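Side-chain contact in regulatory Subunit of Protein Kinase A (cAMP-dependent) from Euglena gracilis (Euglena gracilis, PDB 6RSX), which binds cyclic AMP in two cyclic nucleotide-binding domains and, as a regulatory subunit of protein kinase A, probably holds the catalytic subunit in check: residues Leu53-Ser58 / Arg141-Arg146. Residues are numbered along the deposited sequence; the frame is centred on the assembly and turned at random.
Sequences LEVVYS and RDTFRR
Val-55 reaches out from helix 50-59 and sets both of its methyl groups against helix 141-147, where Thr-143 and Arg-146, one turn apart, receive it. Its branch CG1 does most of the work. Lying anti to the backbone N (chi1 173°), CG1 is turned to both partners. It stands 3.9 Å from CG2 of Thr-143. From NH1 of Arg-146 the same Val-55 CG1 is 3.8 Å away, and Val-55 CG2 lies a little farther from that nitrogen. The compact, branched side chain suits the gap between backbones whose CA atoms, in Val-55 and Thr-143, are 8.0 Å apart.

Thr-143 serves two neighbours with its two branches. Its side chain and that of Val-55 run antiparallel, CG2 beside CG1, and its hydroxyl OG1 is hydrogen-bonded to OD1 of Asp-140, just before the helix, so the polar branch is satisfied while the apolar one makes the contact. The Arg-146 side chain lies roughly perpendicular to that of Val-55: it bends at chi2 and chi3 (-74°), and the guanidinium meets CG1 obliquely. A long, flexible arginine suits this exposed place, since its charged end can rest against the valine methyls at the surface. This is van der Waals contact, without a hydrogen bond or salt bridge between the segments, and Arg-146 was modelled in two conformers, so its share is the less certain.

The contact is a small one at the surface. Beside it, Val-55 and buried Val-56 both touch Ile-147, and Val-56 also meets Leu-39 of helix 29-39. Helix 50-59, which leads into strand 61-65, thus lies beside helix 141-147, which follows strand 134-140; the two strands are neighbours in an antiparallel sheet of the first cyclic nucleotide-binding domain.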
loop_
_atom_site.group_PDB
_atom_site.type_symbol
_atom_site.label_atom_id
_atom_site.label_comp_id
_atom_site.label_asym_id
_atom_site.label_seq_id
_atom_site.Cartn_x
_atom_site.Cartn_y
_atom_site.Cartn_z
ATOM N N LEU A 53 3.814 -17.131 -8.331
ATOM C CA LEU A 53 2.501 -17.425 -7.766
ATOM C C LEU A 53 2.298 -18.922 -7.633
ATOM O O LEU A 53 1.752 -19.399 -6.630
ATOM C CB LEU A 53 1.392 -16.798 -8.617
ATOM C CG LEU A 53 1.290 -15.283 -8.476
ATOM C CD1 LEU A 53 0.104 -14.782 -9.256
ATOM C CD2 LEU A 53 1.149 -14.910 -7.028
ATOM N N GLU A 54 2.779 -19.691 -8.615
ATOM C CA GLU A 54 2.720 -21.141 -8.500
ATOM C C GLU A 54 3.453 -21.615 -7.252
ATOM O O GLU A 54 3.031 -22.580 -6.597
ATOM C CB GLU A 54 3.315 -21.792 -9.752
ATOM C CG GLU A 54 2.524 -22.971 -10.313
ATOM C CD GLU A 54 2.804 -24.285 -9.607
ATOM O OE1 GLU A 54 3.750 -24.350 -8.784
ATOM O OE2 GLU A 54 2.072 -25.265 -9.879
ATOM N N VAL A 55 4.573 -20.967 -6.915
ATOM C CA VAL A 55 5.284 -21.346 -5.697
ATOM C C VAL A 55 4.443 -21.013 -4.470
ATOM O O VAL A 55 4.334 -21.813 -3.534
ATOM C CB VAL A 55 6.655 -20.653 -5.639
ATOM C CG1 VAL A 55 7.311 -20.918 -4.305
ATOM C CG2 VAL A 55 7.537 -21.124 -6.779
ATOM N N VAL A 56 3.839 -19.824 -4.458
ATOM C CA VAL A 56 2.983 -19.445 -3.341
ATOM C C VAL A 56 1.856 -20.454 -3.173
ATOM O O VAL A 56 1.616 -20.956 -2.076
ATOM C CB VAL A 56 2.443 -18.021 -3.543
ATOM C CG1 VAL A 56 1.416 -17.687 -2.453
ATOM C CG2 VAL A 56 3.570 -17.027 -3.540
ATOM N N TYR A 57 1.157 -20.793 -4.272
ATOM C CA TYR A 57 -0.022 -21.632 -4.131
ATOM C C TYR A 57 0.312 -23.048 -3.715
ATOM O O TYR A 57 -0.565 -23.743 -3.184
ATOM C CB TYR A 57 -0.823 -21.687 -5.425
ATOM C CG TYR A 57 -1.370 -20.353 -5.840
ATOM C CD1 TYR A 57 -1.948 -19.495 -4.910
ATOM C CD2 TYR A 57 -1.288 -19.943 -7.161
ATOM C CE1 TYR A 57 -2.466 -18.246 -5.313
ATOM C CE2 TYR A 57 -1.807 -18.701 -7.569
ATOM C CZ TYR A 57 -2.381 -17.867 -6.642
ATOM O OH TYR A 57 -2.884 -16.646 -7.058
ATOM N N SER A 58 1.535 -23.512 -3.974
ATOM C CA SER A 58 1.914 -24.841 -3.532
ATOM C C SER A 58 2.611 -24.854 -2.172
ATOM O O SER A 58 2.631 -25.906 -1.521
ATOM C CB SER A 58 2.817 -25.515 -4.590
ATOM O OG SER A 58 4.098 -24.904 -4.676
ATOM N N ARG A 141 10.682 -19.073 5.761
ATOM C CA ARG A 141 11.725 -18.101 5.458
ATOM C C ARG A 141 12.345 -18.375 4.095
ATOM O O ARG A 141 12.579 -17.447 3.310
ATOM C CB ARG A 141 12.802 -18.128 6.554
ATOM C CG ARG A 141 13.919 -17.151 6.310
ATOM C CD ARG A 141 14.978 -17.210 7.418
ATOM N NE ARG A 141 16.093 -16.345 7.056
ATOM C CZ ARG A 141 17.135 -16.751 6.329
ATOM N NH1 ARG A 141 17.201 -18.014 5.913
ATOM N NH2 ARG A 141 18.113 -15.901 6.023
ATOM N N ASP A 142 12.671 -19.645 3.817
ATOM C CA ASP A 142 13.332 -19.965 2.550
ATOM C C ASP A 142 12.453 -19.615 1.367
ATOM O O ASP A 142 12.942 -19.089 0.355
ATOM C CB ASP A 142 13.701 -21.449 2.503
ATOM C CG ASP A 142 14.840 -21.784 3.442
ATOM O OD1 ASP A 142 15.469 -20.829 3.981
ATOM O OD2 ASP A 142 15.085 -22.994 3.646
ATOM N N THR A 143 11.137 -19.870 1.481
ATOM C CA THR A 143 10.239 -19.541 0.375
ATOM C C THR A 143 10.109 -18.034 0.214
ATOM O O THR A 143 10.180 -17.507 -0.905
ATOM C CB THR A 143 8.863 -20.177 0.585
ATOM O OG1 THR A 143 9.029 -21.580 0.785
ATOM C CG2 THR A 143 7.983 -19.945 -0.634
ATOM N N PHE A 144 9.966 -17.320 1.335
ATOM C CA PHE A 144 9.924 -15.862 1.291
ATOM C C PHE A 144 11.158 -15.309 0.589
ATOM O O PHE A 144 11.046 -14.454 -0.304
ATOM C CB PHE A 144 9.820 -15.273 2.704
ATOM C CG PHE A 144 9.819 -13.765 2.716
ATOM C CD1 PHE A 144 11.005 -13.045 2.721
ATOM C CD2 PHE A 144 8.614 -13.058 2.709
ATOM C CE1 PHE A 144 11.034 -11.668 2.727
ATOM C CE2 PHE A 144 8.605 -11.643 2.706
ATOM C CZ PHE A 144 9.821 -10.934 2.699
ATOM N N ARG A 145 12.346 -15.796 0.991
ATOM C CA ARG A 145 13.601 -15.316 0.415
ATOM C C ARG A 145 13.664 -15.562 -1.086
ATOM O O ARG A 145 14.201 -14.732 -1.828
ATOM C CB ARG A 145 14.800 -15.971 1.118
ATOM C CG ARG A 145 14.951 -15.479 2.558
ATOM C CD ARG A 145 16.259 -15.911 3.208
ATOM N NE ARG A 145 17.332 -14.976 2.880
ATOM C CZ ARG A 145 17.538 -13.817 3.502
ATOM N NH1 ARG A 145 18.550 -13.033 3.132
ATOM N NH2 ARG A 145 16.739 -13.439 4.500
ATOM N N ARG A 146 13.124 -16.690 -1.550
ATOM C CA ARG A 146 13.146 -16.981 -2.979
ATOM C C ARG A 146 12.296 -16.006 -3.783
ATOM O O ARG A 146 12.755 -15.483 -4.806
ATOM C CB ARG A 146 12.674 -18.410 -3.236
ATOM C CG ARG A 146 13.669 -19.447 -2.770
ATOM C CD ARG A 146 13.737 -20.595 -3.746
ATOM N NE ARG A 146 12.576 -21.473 -3.689
ATOM C CZ ARG A 146 11.736 -21.677 -4.696
ATOM N NH1 ARG A 146 10.728 -22.524 -4.546
ATOM N NH2 ARG A 146 11.911 -21.044 -5.850
#